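Local coordinates for protein dihydrodipicolinate synthase (Agrobacterium tumefaciens, PDB 3B4U) that probably catalyses the aldol-type condensation of pyruvate with aspartate semialdehyde that leads to dihydrodipicolinate in lysine biosynthesis, at residues V235-V238 against V239-K243. Sequence-based numbering, arbitrary orientation.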
ATOM      1  N   VAL B 235      21.558 -20.090   5.510  1.00  7.40           N
ATOM      2  CA  VAL B 235      22.043 -18.727   5.750  1.00  7.88           C
ATOM      3  C   VAL B 235      22.862 -18.253   4.556  1.00  8.19           C
ATOM      4  O   VAL B 235      22.664 -17.155   4.028  1.00  7.91           O
ATOM      5  CB  VAL B 235      22.847 -18.659   7.060  1.00  8.43           C
ATOM      6  CG1 VAL B 235      23.487 -17.262   7.235  1.00  9.28           C
ATOM      7  CG2 VAL B 235      21.961 -19.036   8.230  1.00  9.98           C
ATOM      8  N   ASP B 236      23.772 -19.101   4.101  1.00  7.50           N
ATOM      9  CA  ASP B 236      24.602 -18.766   2.953  1.00  7.98           C
ATOM     10  C   ASP B 236      23.778 -18.563   1.681  1.00  7.63           C
ATOM     11  O   ASP B 236      24.024 -17.642   0.933  1.00  8.24           O
ATOM     12  CB  ASP B 236      25.637 -19.863   2.681  1.00  7.55           C
ATOM     13  CG  ASP B 236      26.781 -19.888   3.674  1.00  9.29           C
ATOM     14  OD1 ASP B 236      26.940 -18.996   4.529  1.00  9.99           O
ATOM     15  OD2 ASP B 236      27.575 -20.848   3.536  1.00 11.21           O
ATOM     16  N   LEU B 237      22.788 -19.422   1.454  1.00  7.43           N
ATOM     17  CA  LEU B 237      21.957 -19.264   0.273  1.00  8.10           C
ATOM     18  C   LEU B 237      21.285 -17.906   0.268  1.00  8.04           C
ATOM     19  O   LEU B 237      21.262 -17.228  -0.753  1.00  8.46           O
ATOM     20  CB  LEU B 237      20.915 -20.367   0.196  1.00  8.38           C
ATOM     21  CG  LEU B 237      19.980 -20.276  -1.011  1.00  9.58           C
ATOM     22  CD1 LEU B 237      20.797 -20.454  -2.306  1.00 11.62           C
ATOM     23  CD2 LEU B 237      18.887 -21.288  -0.895  1.00 10.78           C
ATOM     24  N   VAL B 238      20.716 -17.524   1.398  1.00  7.94           N
ATOM     25  CA  VAL B 238      20.003 -16.256   1.465  1.00  8.61           C
ATOM     26  C   VAL B 238      20.950 -15.086   1.172  1.00  9.09           C
ATOM     27  O   VAL B 238      20.596 -14.152   0.457  1.00  9.88           O
ATOM     28  CB  VAL B 238      19.278 -16.121   2.803  1.00  9.18           C
ATOM     29  CG1 VAL B 238      18.725 -14.692   2.999  1.00 10.91           C
ATOM     30  CG2 VAL B 238      18.170 -17.188   2.888  1.00 10.73           C
ATOM     31  N   VAL B 239      22.195 -15.142   1.644  1.00  8.74           N
ATOM     32  CA  VAL B 239      23.151 -14.090   1.307  1.00 10.66           C
ATOM     33  C   VAL B 239      23.479 -14.096  -0.167  1.00 11.00           C
ATOM     34  O   VAL B 239      23.531 -13.056  -0.806  1.00 11.71           O
ATOM     35  CB  VAL B 239      24.493 -14.212   2.116  1.00 10.47           C
ATOM     36  CG1 VAL B 239      25.488 -13.158   1.638  1.00 12.61           C
ATOM     37  CG2 VAL B 239      24.194 -14.036   3.550  1.00 10.78           C
ATOM     38  N   GLU B 240      23.768 -15.261  -0.719  1.00 11.55           N
ATOM     39  CA  GLU B 240      24.127 -15.357  -2.144  1.00 11.97           C
ATOM     40  C   GLU B 240      23.016 -14.804  -3.026  1.00 12.09           C
ATOM     41  O   GLU B 240      23.273 -14.229  -4.089  1.00 14.33           O
ATOM     42  CB  GLU B 240      24.412 -16.809  -2.522  1.00 12.78           C
ATOM     43  CG  GLU B 240      25.622 -17.385  -1.862  1.00 13.68           C
ATOM     44  CD  GLU B 240      26.948 -16.918  -2.427  1.00 14.47           C
ATOM     45  OE1 GLU B 240      26.989 -16.487  -3.591  1.00 17.24           O
ATOM     46  OE2 GLU B 240      27.964 -17.025  -1.700  1.00 16.50           O
ATOM     47  N   LEU B 241      21.775 -14.924  -2.585  1.00 12.08           N
ATOM     48  CA  LEU B 241      20.659 -14.446  -3.357  1.00 12.67           C
ATOM     49  C   LEU B 241      20.408 -12.948  -3.196  1.00 12.74           C
ATOM     50  O   LEU B 241      19.567 -12.395  -3.908  1.00 13.32           O
ATOM     51  CB  LEU B 241      19.369 -15.217  -3.042  1.00 12.85           C
ATOM     52  CG  LEU B 241      19.415 -16.735  -3.349  1.00 13.16           C
ATOM     53  CD1 LEU B 241      18.124 -17.414  -2.856  1.00 14.49           C
ATOM     54  CD2 LEU B 241      19.692 -17.012  -4.829  1.00 15.51           C
ATOM     55  N   LEU B 242      21.093 -12.262  -2.276  1.00 13.19           N
ATOM     56  CA  LEU B 242      20.853 -10.813  -2.070  1.00 14.86           C
ATOM     57  C   LEU B 242      21.070 -10.001  -3.329  1.00 15.76           C
ATOM     58  O   LEU B 242      20.586  -8.874  -3.408  1.00 18.35           O
ATOM     59  CB  LEU B 242      21.767 -10.228  -0.988  1.00 14.63           C
ATOM     60  CG  LEU B 242      21.453 -10.669   0.430  1.00 14.74           C
ATOM     61  CD1 LEU B 242      22.580 -10.262   1.332  1.00 16.37           C
ATOM     62  CD2 LEU B 242      20.136 -10.085   0.922  1.00 16.72           C
ATOM     63  N   LYS B 243      21.861 -10.531  -4.253  1.00 16.78           N
ATOM     64  CA  LYS B 243      22.142  -9.913  -5.510  1.00 17.97           C
ATOM     65  C   LYS B 243      20.864  -9.745  -6.347  1.00 17.29           C
ATOM     66  O   LYS B 243      20.904  -8.974  -7.284  1.00 19.10           O
ATOM     67  CB  LYS B 243      23.161 -10.757  -6.324  1.00 18.54           C
ATOM     68  CG  LYS B 243      24.617 -10.721  -5.854  1.00 20.44           C
ATOM     69  CD  LYS B 243      25.490 -11.503  -6.831  1.00 21.13           C
ATOM     70  CE  LYS B 243      26.975 -11.392  -6.505  1.00 23.22           C
ATOM     71  NZ  LYS B 243      27.289 -11.850  -5.132  1.00 26.71           N
TER
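Within helix 232-240, which follows the eight parallel strands of the TIM barrel in the chain, Leu237 meets Leu241 and Asp236 meets Glu240 one turn apart. Three i to i+4 backbone bonds carry the turn: Val239 N to Val235 O, Glu240 N to Asp236 O (2.9 Å) and Leu241 N to Leu237 O. The last of these is bent, with an N-H...O angle of 143° between Leu241 N and Leu237 O. Leu241 N also makes a weak i to i+3 bond to Val238 O at 3.4 Å, and Leu242 N bonds to Val239 O. On the inner side the leucine side chains cross at a slant, Leu237 CG lying 3.9 Å from Leu241 CD1. Leu241 CG, turned beside its own backbone N (chi1 -61°), rests 3.2 Å from Leu237 O. Both leucines continue onto helix 275-289, Leu237 at Leu288 and Phe289, Leu241 at Ile281. On another side Glu240 CG packs 3.2 Å from Asp236 O before the chain bends at chi2; Glu240 OE2 stays 6.5 Å from Asp236 OD2. The contact thus joins an apolar stripe facing the C-terminal helix to an exposed acidic pair, whose like charges would probably repel each other, though their charged atoms are not in contact.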